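Local coordinates for protein CRISPR system Cmr subunit Cmr1-1 (Pyrococcus furiosus, PDB 4W8Z) that binds RNA and, together with Cmr6, caps the type III-B Cmr ribonucleoprotein complex, which takes part in CRISPR-based antiviral defence, at residues F8-F12 with A171-L176; S16-L22 with Y120-G124; R47-S52 with Y220-K224. All blocks are in the same frame, centred on the assembly; numbering follows the deposited sequence.

Contact 1 of 3, residues F8-F12 with A171-L176; sequences FIEEF and ASSEVL
Glu10 reaches from strand 8-16 to Ser173 and the first turn of helix 174-178, beside the antiparallel pairing of Glu11 with Ser172 and Phe12 with Ala171. Strand 166-172 is here the outer neighbour of strand 8-16 in a four-stranded sheet whose order matches the ferredoxin-like fold of RAMP proteins. The ladder is short: Ser172 N donates to Glu11 O at 3.0 Å, while the return bond from Glu11 N to Ser172 O is weak.

The tight part lies under helix 136-152. The Glu10 chain, bent about CB-CG (chi2 -84°), turns its carboxylate to the helix start. OE1 accepts from Ser173 OG, though the modelled length is too short to be trusted, and OE2 takes a weak bond from Glu174 N at 3.3 Å. Val175 N bonds weakly to both oxygens, and Thr143 adds another weak bond to OE1. Several N-H groups of a helix end would be expected to favour the charged carboxylate. Ser173 is also the N-cap, its OG accepting from Leu176 N at 3.1 Å.

The looser side carries Glu11 and Ser172 on the other sheet face; Ser172 is exposed and Glu11 partly so. Back on the buried face, Phe12 CD1 lies 3.5 Å from Ala171 CB, and Leu176 CD1 meets the same ring at its edge, in plane, 4.0 Å from CE1.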
ATOM      1  N   PHE A   8       4.809  -5.195 -27.645  1.00107.15           N
ATOM      2  CA  PHE A   8       3.729  -4.637 -26.840  1.00 92.93           C
ATOM      3  C   PHE A   8       4.211  -3.436 -26.036  1.00 86.14           C
ATOM      4  O   PHE A   8       5.366  -3.387 -25.619  1.00 95.20           O
ATOM      5  CB  PHE A   8       3.160  -5.698 -25.901  1.00 85.51           C
ATOM      6  CG  PHE A   8       2.458  -6.820 -26.606  1.00 90.52           C
ATOM      7  CD1 PHE A   8       1.156  -6.666 -27.050  1.00 84.81           C
ATOM      8  CD2 PHE A   8       3.095  -8.034 -26.816  1.00 91.62           C
ATOM      9  CE1 PHE A   8       0.503  -7.696 -27.699  1.00 80.36           C
ATOM     10  CE2 PHE A   8       2.445  -9.069 -27.463  1.00 90.76           C
ATOM     11  CZ  PHE A   8       1.148  -8.898 -27.906  1.00 82.73           C
ATOM     12  N   ILE A   9       3.327  -2.468 -25.816  1.00 84.31           N
ATOM     13  CA  ILE A   9       3.702  -1.278 -25.057  1.00 87.25           C
ATOM     14  C   ILE A   9       2.511  -0.632 -24.343  1.00 80.18           C
ATOM     15  O   ILE A   9       1.464  -0.387 -24.940  1.00 80.61           O
ATOM     16  CB  ILE A   9       4.397  -0.234 -25.970  1.00 87.78           C
ATOM     17  CG1 ILE A   9       4.682   1.052 -25.196  1.00 87.46           C
ATOM     18  CG2 ILE A   9       3.563   0.051 -27.216  1.00 93.40           C
ATOM     19  CD1 ILE A   9       5.540   2.038 -25.954  1.00 82.68           C
ATOM     20  N   GLU A  10       2.685  -0.374 -23.047  1.00 84.40           N
ATOM     21  CA  GLU A  10       1.654   0.241 -22.216  1.00 82.59           C
ATOM     22  C   GLU A  10       2.193   1.515 -21.577  1.00 85.43           C
ATOM     23  O   GLU A  10       3.277   1.509 -20.996  1.00 94.82           O
ATOM     24  CB  GLU A  10       1.186  -0.730 -21.131  1.00 84.10           C
ATOM     25  CG  GLU A  10       0.711  -2.071 -21.651  1.00 85.30           C
ATOM     26  CD  GLU A  10      -0.739  -2.045 -22.085  1.00 97.31           C
ATOM     27  OE1 GLU A  10      -1.605  -1.729 -21.239  1.00 94.59           O
ATOM     28  OE2 GLU A  10      -1.013  -2.339 -23.272  1.00 99.14           O
ATOM     29  N   GLU A  11       1.444   2.607 -21.681  1.00 86.45           N
ATOM     30  CA  GLU A  11       1.924   3.887 -21.176  1.00 88.73           C
ATOM     31  C   GLU A  11       0.959   4.499 -20.163  1.00 83.10           C
ATOM     32  O   GLU A  11      -0.257   4.457 -20.347  1.00 88.72           O
ATOM     33  CB  GLU A  11       2.154   4.855 -22.335  1.00 97.27           C
ATOM     34  CG  GLU A  11       2.862   4.238 -23.534  1.00108.88           C
ATOM     35  CD  GLU A  11       3.256   5.270 -24.574  1.00119.63           C
ATOM     36  OE1 GLU A  11       4.043   6.181 -24.238  1.00124.36           O
ATOM     37  OE2 GLU A  11       2.779   5.173 -25.725  1.00116.95           O
ATOM     38  N   PHE A  12       1.510   5.066 -19.095  1.00 80.38           N
ATOM     39  CA  PHE A  12       0.701   5.655 -18.031  1.00 77.81           C
ATOM     40  C   PHE A  12       1.274   6.969 -17.518  1.00 81.08           C
ATOM     41  O   PHE A  12       2.489   7.143 -17.448  1.00 81.98           O
ATOM     42  CB  PHE A  12       0.576   4.689 -16.848  1.00 80.16           C
ATOM     43  CG  PHE A  12      -0.086   3.389 -17.185  1.00 75.82           C
ATOM     44  CD1 PHE A  12      -1.450   3.231 -17.024  1.00 68.23           C
ATOM     45  CD2 PHE A  12       0.659   2.319 -17.653  1.00 71.53           C
ATOM     46  CE1 PHE A  12      -2.062   2.035 -17.331  1.00 67.55           C
ATOM     47  CE2 PHE A  12       0.053   1.119 -17.962  1.00 74.22           C
ATOM     48  CZ  PHE A  12      -1.308   0.977 -17.800  1.00 75.58           C
ATOM     49  N   ALA A 171      -3.725   7.558 -19.783  1.00 77.19           N
ATOM     50  CA  ALA A 171      -3.034   6.344 -20.179  1.00 76.00           C
ATOM     51  C   ALA A 171      -3.408   5.919 -21.591  1.00 83.90           C
ATOM     52  O   ALA A 171      -4.393   6.393 -22.159  1.00 81.69           O
ATOM     53  CB  ALA A 171      -3.341   5.226 -19.200  1.00 69.01           C
ATOM     54  N   SER A 172      -2.593   5.032 -22.151  1.00 84.06           N
ATOM     55  CA  SER A 172      -2.927   4.316 -23.373  1.00 80.51           C
ATOM     56  C   SER A 172      -2.651   2.845 -23.121  1.00 83.36           C
ATOM     57  O   SER A 172      -1.508   2.392 -23.216  1.00 87.82           O
ATOM     58  CB  SER A 172      -2.122   4.826 -24.566  1.00 82.11           C
ATOM     59  OG  SER A 172      -2.376   4.041 -25.721  1.00 83.31           O
ATOM     60  N   SER A 173      -3.697   2.104 -22.779  1.00 78.54           N
ATOM     61  CA  SER A 173      -3.529   0.731 -22.330  1.00 79.60           C
ATOM     62  C   SER A 173      -4.480  -0.230 -23.023  1.00 88.24           C
ATOM     63  O   SER A 173      -5.661  -0.297 -22.684  1.00 90.92           O
ATOM     64  CB  SER A 173      -3.728   0.644 -20.819  1.00 74.57           C
ATOM     65  OG  SER A 173      -3.607  -0.693 -20.374  1.00 74.94           O
ATOM     66  N   GLU A 174      -3.958  -0.978 -23.989  1.00 88.72           N
ATOM     67  CA  GLU A 174      -4.754  -1.977 -24.681  1.00 84.77           C
ATOM     68  C   GLU A 174      -5.073  -3.129 -23.740  1.00 89.12           C
ATOM     69  O   GLU A 174      -6.098  -3.792 -23.887  1.00 99.20           O
ATOM     70  CB  GLU A 174      -4.030  -2.490 -25.927  1.00 88.02           C
ATOM     71  CG  GLU A 174      -3.949  -1.477 -27.058  1.00 90.16           C
ATOM     72  CD  GLU A 174      -3.373  -2.067 -28.335  1.00 97.90           C
ATOM     73  OE1 GLU A 174      -3.162  -3.300 -28.382  1.00 94.83           O
ATOM     74  OE2 GLU A 174      -3.132  -1.297 -29.292  1.00 98.60           O
ATOM     75  N   VAL A 175      -4.197  -3.356 -22.763  1.00 86.51           N
ATOM     76  CA  VAL A 175      -4.395  -4.435 -21.799  1.00 79.00           C
ATOM     77  C   VAL A 175      -5.595  -4.167 -20.892  1.00 77.60           C
ATOM     78  O   VAL A 175      -6.448  -5.035 -20.721  1.00 84.42           O
ATOM     79  CB  VAL A 175      -3.147  -4.657 -20.932  1.00 78.57           C
ATOM     80  CG1 VAL A 175      -3.458  -5.629 -19.803  1.00 79.50           C
ATOM     81  CG2 VAL A 175      -2.007  -5.175 -21.780  1.00 81.69           C
ATOM     82  N   LEU A 176      -5.663  -2.970 -20.318  1.00 73.40           N
ATOM     83  CA  LEU A 176      -6.800  -2.595 -19.483  1.00 72.65           C
ATOM     84  C   LEU A 176      -8.095  -2.566 -20.286  1.00 78.57           C
ATOM     85  O   LEU A 176      -9.158  -2.916 -19.775  1.00 83.32           O
ATOM     86  CB  LEU A 176      -6.568  -1.236 -18.826  1.00 70.16           C
ATOM     87  CG  LEU A 176      -5.517  -1.185 -17.714  1.00 76.36           C
ATOM     88  CD1 LEU A 176      -5.568   0.166 -16.996  1.00 70.36           C
ATOM     89  CD2 LEU A 176      -5.686  -2.347 -16.733  1.00 63.04           C
TER

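Contact 2 of 3, residues S16-L22 with Y120-G124; sequences SITSTHL and YYPPG
Thr20 and Tyr121 pair through their backbones as a single antiparallel bridge of the hydrogen-bonded kind, joining the chain just past strand 8-16 to the chain just past strand 119-120. Thr20 N donates to Tyr121 O at 2.7 Å, and Tyr121 N returns the bond to Thr20 O at 2.9 Å. A third backbone bond, Gly124 N to Ser16 O at 2.9 Å, closes the far end of the contact. Gly124 has a positive phi (109°), a conformation that suits glycine.

Apart from these backbone bonds, the side-chain hydroxyls of Ser16 and Thr20 bond to each other, OG to OG1 at 2.8 Å, which braces the bend between the two bonded sites.

Ring and carbon contacts fill the rest. The rings of His21 and Tyr120 are near parallel, at 19°, but slid so far apart that they barely overlap; the touch is instead His21 CE1 against Tyr120 CB, 3.5 Å. With CG between its backbone N and carbonyl carbon (chi1 73°), Tyr120 also brings CE2 to within 3.7 Å of Ser19 OG. Leu22 meets Tyr121 at about a right angle, CD1 lying 3.7 Å from CE2. Pro123 CB touches the carbonyl oxygen of Ile17 at 3.4 Å, a carbon-to-oxygen contact.

The bridge lies just beyond strand 8-16 and ahead of strand 126-133, in the RAMP domain. Thr18 OG1 bonds to Gly162 and Ser165, in what is probably the glycine-rich loop of RAMP proteins, while Thr18 and Ser19 pack against helix 237-264.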
ATOM      1  N   SER A  16       0.419  12.062  -7.871  1.00 76.22           N
ATOM      2  CA  SER A  16       0.341  11.934  -6.422  1.00 68.52           C
ATOM      3  C   SER A  16      -0.925  12.590  -5.874  1.00 74.20           C
ATOM      4  O   SER A  16      -1.221  13.750  -6.170  1.00 75.13           O
ATOM      5  CB  SER A  16       1.576  12.548  -5.760  1.00 68.90           C
ATOM      6  OG  SER A  16       2.758  11.896  -6.187  1.00 72.02           O
ATOM      7  N   ILE A  17      -1.677  11.836  -5.080  1.00 63.85           N
ATOM      8  CA  ILE A  17      -2.824  12.381  -4.369  1.00 62.26           C
ATOM      9  C   ILE A  17      -2.368  12.935  -3.024  1.00 70.84           C
ATOM     10  O   ILE A  17      -2.834  13.985  -2.579  1.00 84.45           O
ATOM     11  CB  ILE A  17      -3.910  11.318  -4.162  1.00 62.43           C
ATOM     12  CG1 ILE A  17      -4.569  10.974  -5.498  1.00 60.46           C
ATOM     13  CG2 ILE A  17      -4.943  11.788  -3.155  1.00 66.77           C
ATOM     14  CD1 ILE A  17      -5.412   9.720  -5.453  1.00 66.85           C
ATOM     15  N   THR A  18      -1.445  12.226  -2.383  1.00 64.70           N
ATOM     16  CA  THR A  18      -0.865  12.672  -1.124  1.00 66.74           C
ATOM     17  C   THR A  18       0.628  12.934  -1.288  1.00 69.86           C
ATOM     18  O   THR A  18       1.230  12.511  -2.278  1.00 70.26           O
ATOM     19  CB  THR A  18      -1.075  11.639   0.000  1.00 59.57           C
ATOM     20  OG1 THR A  18      -0.617  10.352  -0.435  1.00 71.46           O
ATOM     21  CG2 THR A  18      -2.544  11.548   0.379  1.00 57.80           C
ATOM     22  N   SER A  19       1.215  13.633  -0.319  1.00 73.86           N
ATOM     23  CA  SER A  19       2.641  13.951  -0.332  1.00 74.53           C
ATOM     24  C   SER A  19       3.463  12.690  -0.541  1.00 76.67           C
ATOM     25  O   SER A  19       3.242  11.679   0.126  1.00 75.11           O
ATOM     26  CB  SER A  19       3.051  14.637   0.972  1.00 77.37           C
ATOM     27  OG  SER A  19       2.195  15.729   1.268  1.00 80.05           O
ATOM     28  N   THR A  20       4.402  12.748  -1.479  1.00 75.40           N
ATOM     29  CA  THR A  20       5.177  11.571  -1.856  1.00 77.93           C
ATOM     30  C   THR A  20       6.645  11.763  -1.498  1.00 75.71           C
ATOM     31  O   THR A  20       7.218  12.811  -1.774  1.00 79.13           O
ATOM     32  CB  THR A  20       5.035  11.268  -3.367  1.00 71.64           C
ATOM     33  OG1 THR A  20       3.660  10.993  -3.671  1.00 59.29           O
ATOM     34  CG2 THR A  20       5.877  10.067  -3.761  1.00 61.67           C
ATOM     35  N   HIS A  21       7.243  10.752  -0.875  1.00 74.64           N
ATOM     36  CA  HIS A  21       8.622  10.843  -0.411  1.00 69.74           C
ATOM     37  C   HIS A  21       9.494   9.696  -0.923  1.00 74.73           C
ATOM     38  O   HIS A  21       9.536   8.617  -0.332  1.00 77.17           O
ATOM     39  CB  HIS A  21       8.653  10.883   1.115  1.00 65.81           C
ATOM     40  CG  HIS A  21       7.986  12.090   1.694  1.00 66.00           C
ATOM     41  ND1 HIS A  21       8.689  13.197   2.121  1.00 70.76           N
ATOM     42  CD2 HIS A  21       6.679  12.372   1.906  1.00 64.70           C
ATOM     43  CE1 HIS A  21       7.845  14.103   2.578  1.00 79.00           C
ATOM     44  NE2 HIS A  21       6.618  13.628   2.457  1.00 78.13           N
ATOM     45  N   LEU A  22      10.195   9.942  -2.023  1.00 74.85           N
ATOM     46  CA  LEU A  22      11.052   8.931  -2.626  1.00 73.05           C
ATOM     47  C   LEU A  22      12.456   9.059  -2.067  1.00 80.55           C
ATOM     48  O   LEU A  22      13.248   9.885  -2.522  1.00 91.69           O
ATOM     49  CB  LEU A  22      11.051   9.069  -4.147  1.00 75.82           C
ATOM     50  CG  LEU A  22       9.643   9.161  -4.745  1.00 74.04           C
ATOM     51  CD1 LEU A  22       9.675   9.259  -6.258  1.00 72.13           C
ATOM     52  CD2 LEU A  22       8.802   7.973  -4.295  1.00 75.40           C
ATOM     53  N   TYR A 120      10.305  17.248  -1.331  1.00 86.20           N
ATOM     54  CA  TYR A 120       9.400  16.117  -1.483  1.00 83.66           C
ATOM     55  C   TYR A 120       8.585  16.303  -2.754  1.00 89.29           C
ATOM     56  O   TYR A 120       8.759  17.293  -3.467  1.00 89.01           O
ATOM     57  CB  TYR A 120       8.479  15.979  -0.264  1.00 78.51           C
ATOM     58  CG  TYR A 120       7.384  17.029  -0.167  1.00 75.75           C
ATOM     59  CD1 TYR A 120       7.687  18.377  -0.046  1.00 77.06           C
ATOM     60  CD2 TYR A 120       6.046  16.663  -0.170  1.00 83.39           C
ATOM     61  CE1 TYR A 120       6.685  19.332   0.047  1.00 77.33           C
ATOM     62  CE2 TYR A 120       5.044  17.607  -0.069  1.00 78.95           C
ATOM     63  CZ  TYR A 120       5.366  18.936   0.036  1.00 80.83           C
ATOM     64  OH  TYR A 120       4.355  19.866   0.131  1.00 83.33           O
ATOM     65  N   TYR A 121       7.706  15.352  -3.046  1.00 83.25           N
ATOM     66  CA  TYR A 121       6.788  15.491  -4.169  1.00 77.49           C
ATOM     67  C   TYR A 121       5.378  15.748  -3.650  1.00 81.64           C
ATOM     68  O   TYR A 121       4.723  14.836  -3.141  1.00 85.46           O
ATOM     69  CB  TYR A 121       6.810  14.246  -5.057  1.00 77.13           C
ATOM     70  CG  TYR A 121       8.059  14.090  -5.897  1.00 79.35           C
ATOM     71  CD1 TYR A 121       8.287  14.911  -6.997  1.00 81.52           C
ATOM     72  CD2 TYR A 121       9.002  13.112  -5.603  1.00 86.56           C
ATOM     73  CE1 TYR A 121       9.423  14.765  -7.773  1.00 79.52           C
ATOM     74  CE2 TYR A 121      10.141  12.961  -6.374  1.00 86.46           C
ATOM     75  CZ  TYR A 121      10.343  13.790  -7.457  1.00 82.21           C
ATOM     76  OH  TYR A 121      11.474  13.638  -8.223  1.00 90.50           O
ATOM     77  N   PRO A 122       4.910  16.999  -3.765  1.00 81.72           N
ATOM     78  CA  PRO A 122       3.595  17.383  -3.241  1.00 75.85           C
ATOM     79  C   PRO A 122       2.462  16.847  -4.108  1.00 79.70           C
ATOM     80  O   PRO A 122       2.722  16.454  -5.248  1.00 77.69           O
ATOM     81  CB  PRO A 122       3.644  18.913  -3.276  1.00 76.10           C
ATOM     82  CG  PRO A 122       4.559  19.215  -4.404  1.00 82.28           C
ATOM     83  CD  PRO A 122       5.607  18.137  -4.390  1.00 78.64           C
ATOM     84  N   PRO A 123       1.228  16.807  -3.568  1.00 83.67           N
ATOM     85  CA  PRO A 123       0.056  16.400  -4.352  1.00 83.44           C
ATOM     86  C   PRO A 123      -0.001  17.119  -5.697  1.00 79.65           C
ATOM     87  O   PRO A 123       0.089  18.345  -5.739  1.00 80.03           O
ATOM     88  CB  PRO A 123      -1.118  16.808  -3.461  1.00 69.96           C
ATOM     89  CG  PRO A 123      -0.572  16.703  -2.076  1.00 69.75           C
ATOM     90  CD  PRO A 123       0.879  17.097  -2.163  1.00 70.53           C
ATOM     91  N   GLY A 124      -0.136  16.361  -6.778  1.00 71.85           N
ATOM     92  CA  GLY A 124      -0.125  16.938  -8.107  1.00 72.58           C
ATOM     93  C   GLY A 124       1.143  16.579  -8.860  1.00 73.96           C
ATOM     94  O   GLY A 124       1.234  16.795 -10.062  1.00 83.73           O
TER

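Contact 3 of 3, residues R47-S52 with Y220-K224; sequences RALAGS and YATLK
Ser52 and Lys224 meet where the C-terminal part of helix 38-54 lies against the chain leading into strand 226-231. From CB outward, Ser52 first touches carbon, its CB lying 3.5 Å from Lys224 CB. Its OG sits beside the backbone N and anti to the carbonyl carbon (chi1 -62°), and there does double duty: it donates to Ala48 O, one turn back, in that carbonyl's plane at 2.9 Å, and accepts from Lys224 N at 3.1 Å. Ala48 O takes a second bond, from Leu223 N at 2.9 Å, which arrives from above the carbonyl plane, 49° out of it. One helix carbonyl and one hydroxyl thus bind two successive amides of the loop.

Helix 38-54 is the first helix of the ferredoxin-like RAMP domain, and residues 220-224 run into strand 226-231 of the C-terminal sheet, in a region of the same superfamily clan.

Apolar groups flank the polar pair. Leu49 and Leu223 lie side by side, pointing the same way, with their CD2 atoms 3.6 Å apart, near Leu199 of helix 188-206. Across Gly51, which has no side chain to intervene, Tyr220 brings its ring edge to the backbone, CE2 standing 3.8 Å from Gly51 CA.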
ATOM      1  N   ARG A  47       3.380 -10.340  -6.653  1.00 77.67           N
ATOM      2  CA  ARG A  47       3.441 -11.485  -5.756  1.00 75.51           C
ATOM      3  C   ARG A  47       2.127 -11.659  -5.009  1.00 74.44           C
ATOM      4  O   ARG A  47       1.705 -12.778  -4.729  1.00 77.89           O
ATOM      5  CB  ARG A  47       4.588 -11.333  -4.760  1.00 76.94           C
ATOM      6  CG  ARG A  47       5.956 -11.176  -5.393  1.00 82.77           C
ATOM      7  CD  ARG A  47       7.035 -11.471  -4.370  1.00 92.28           C
ATOM      8  NE  ARG A  47       6.732 -12.713  -3.662  1.00110.74           N
ATOM      9  CZ  ARG A  47       7.595 -13.381  -2.904  1.00111.07           C
ATOM     10  NH1 ARG A  47       8.835 -12.935  -2.749  1.00126.93           N
ATOM     11  NH2 ARG A  47       7.216 -14.500  -2.305  1.00102.93           N
ATOM     12  N   ALA A  48       1.486 -10.540  -4.690  1.00 70.85           N
ATOM     13  CA  ALA A  48       0.218 -10.567  -3.973  1.00 69.44           C
ATOM     14  C   ALA A  48      -0.903 -11.076  -4.872  1.00 73.85           C
ATOM     15  O   ALA A  48      -1.816 -11.763  -4.412  1.00 79.57           O
ATOM     16  CB  ALA A  48      -0.117  -9.186  -3.434  1.00 71.54           C
ATOM     17  N   LEU A  49      -0.834 -10.737  -6.156  1.00 77.98           N
ATOM     18  CA  LEU A  49      -1.817 -11.218  -7.121  1.00 82.61           C
ATOM     19  C   LEU A  49      -1.595 -12.694  -7.429  1.00 75.16           C
ATOM     20  O   LEU A  49      -2.474 -13.525  -7.205  1.00 79.96           O
ATOM     21  CB  LEU A  49      -1.761 -10.406  -8.419  1.00 75.95           C
ATOM     22  CG  LEU A  49      -2.136  -8.925  -8.354  1.00 71.02           C
ATOM     23  CD1 LEU A  49      -2.260  -8.345  -9.757  1.00 65.37           C
ATOM     24  CD2 LEU A  49      -3.419  -8.715  -7.566  1.00 66.16           C
ATOM     25  N   ALA A  50      -0.412 -13.008  -7.946  1.00 74.97           N
ATOM     26  CA  ALA A  50      -0.082 -14.371  -8.344  1.00 81.50           C
ATOM     27  C   ALA A  50      -0.116 -15.327  -7.155  1.00 83.97           C
ATOM     28  O   ALA A  50      -0.600 -16.453  -7.272  1.00 88.75           O
ATOM     29  CB  ALA A  50       1.283 -14.410  -9.018  1.00 78.65           C
ATOM     30  N   GLY A  51       0.384 -14.869  -6.010  1.00 76.17           N
ATOM     31  CA  GLY A  51       0.402 -15.675  -4.802  1.00 74.18           C
ATOM     32  C   GLY A  51      -0.976 -16.143  -4.371  1.00 78.37           C
ATOM     33  O   GLY A  51      -1.102 -17.123  -3.637  1.00 85.91           O
ATOM     34  N   SER A  52      -2.011 -15.448  -4.834  1.00 75.13           N
ATOM     35  CA  SER A  52      -3.388 -15.814  -4.526  1.00 83.15           C
ATOM     36  C   SER A  52      -3.743 -17.183  -5.090  1.00 88.16           C
ATOM     37  O   SER A  52      -4.683 -17.826  -4.628  1.00 96.67           O
ATOM     38  CB  SER A  52      -4.363 -14.768  -5.075  1.00 81.62           C
ATOM     39  OG  SER A  52      -4.150 -13.498  -4.487  1.00 77.99           O
ATOM     40  N   TYR A 220       2.133 -15.731   3.047  1.00 94.64           N
ATOM     41  CA  TYR A 220       2.512 -14.386   2.639  1.00 87.59           C
ATOM     42  C   TYR A 220       1.266 -13.608   2.219  1.00 81.46           C
ATOM     43  O   TYR A 220       0.209 -14.195   1.984  1.00 88.04           O
ATOM     44  CB  TYR A 220       3.548 -14.427   1.507  1.00 91.28           C
ATOM     45  CG  TYR A 220       3.319 -15.519   0.477  1.00102.50           C
ATOM     46  CD1 TYR A 220       3.816 -16.803   0.675  1.00105.91           C
ATOM     47  CD2 TYR A 220       2.616 -15.264  -0.695  1.00106.45           C
ATOM     48  CE1 TYR A 220       3.609 -17.806  -0.257  1.00110.39           C
ATOM     49  CE2 TYR A 220       2.406 -16.262  -1.637  1.00111.33           C
ATOM     50  CZ  TYR A 220       2.908 -17.531  -1.413  1.00114.53           C
ATOM     51  OH  TYR A 220       2.704 -18.534  -2.339  1.00110.53           O
ATOM     52  N   ALA A 221       1.391 -12.287   2.143  1.00 77.35           N
ATOM     53  CA  ALA A 221       0.267 -11.429   1.793  1.00 72.78           C
ATOM     54  C   ALA A 221      -0.197 -11.675   0.366  1.00 76.36           C
ATOM     55  O   ALA A 221       0.611 -11.734  -0.562  1.00 85.83           O
ATOM     56  CB  ALA A 221       0.637  -9.965   1.977  1.00 72.31           C
ATOM     57  N   THR A 222      -1.505 -11.834   0.200  1.00 71.01           N
ATOM     58  CA  THR A 222      -2.104 -11.985  -1.117  1.00 69.30           C
ATOM     59  C   THR A 222      -3.331 -11.094  -1.218  1.00 75.07           C
ATOM     60  O   THR A 222      -3.927 -10.729  -0.201  1.00 75.54           O
ATOM     61  CB  THR A 222      -2.524 -13.443  -1.412  1.00 70.53           C
ATOM     62  OG1 THR A 222      -3.602 -13.820  -0.544  1.00 70.81           O
ATOM     63  CG2 THR A 222      -1.354 -14.400  -1.235  1.00 66.36           C
ATOM     64  N   LEU A 223      -3.711 -10.748  -2.444  1.00 70.81           N
ATOM     65  CA  LEU A 223      -4.924  -9.976  -2.661  1.00 67.94           C
ATOM     66  C   LEU A 223      -6.154 -10.770  -2.236  1.00 66.55           C
ATOM     67  O   LEU A 223      -7.050 -10.235  -1.588  1.00 70.27           O
ATOM     68  CB  LEU A 223      -5.056  -9.564  -4.127  1.00 79.52           C
ATOM     69  CG  LEU A 223      -6.418  -8.933  -4.443  1.00 73.85           C
ATOM     70  CD1 LEU A 223      -6.583  -7.617  -3.699  1.00 63.65           C
ATOM     71  CD2 LEU A 223      -6.637  -8.759  -5.937  1.00 71.63           C
ATOM     72  N   LYS A 224      -6.183 -12.047  -2.609  1.00 74.71           N
ATOM     73  CA  LYS A 224      -7.330 -12.912  -2.340  1.00 78.83           C
ATOM     74  C   LYS A 224      -7.712 -12.932  -0.871  1.00 79.09           C
ATOM     75  O   LYS A 224      -8.890 -12.851  -0.528  1.00 80.57           O
ATOM     76  CB  LYS A 224      -7.051 -14.342  -2.797  1.00 82.31           C
ATOM     77  CG  LYS A 224      -8.274 -15.246  -2.734  1.00 87.52           C
ATOM     78  CD  LYS A 224      -7.892 -16.706  -2.843  1.00 97.69           C
ATOM     79  CE  LYS A 224      -9.042 -17.529  -3.392  1.00101.58           C
ATOM     80  NZ  LYS A 224      -9.326 -17.170  -4.814  1.00108.79           N
TER

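In the fold
From the N terminus, the chain runs through strand 8-16, and contact 1 binds its start to the end of strand 166-172 and the start of helix 174-178, closing a long loop. Contact 2 starts where the strand ends and closes a shorter loop at 120-124, wholly within that of contact 1. Helix 38-54 follows, and residues 47-52 meet their partner only at 220-224, so contact 3 crosses both others along the chain. Contacts 2 and 3 lie on opposite sides of the chain's centre, their nearest atoms about 17 Å apart. Contacts 1 and 2 fasten the N-terminal sheet and its loops; contact 3 ties helix 38-54 to the loop that runs into the C-terminal sheet.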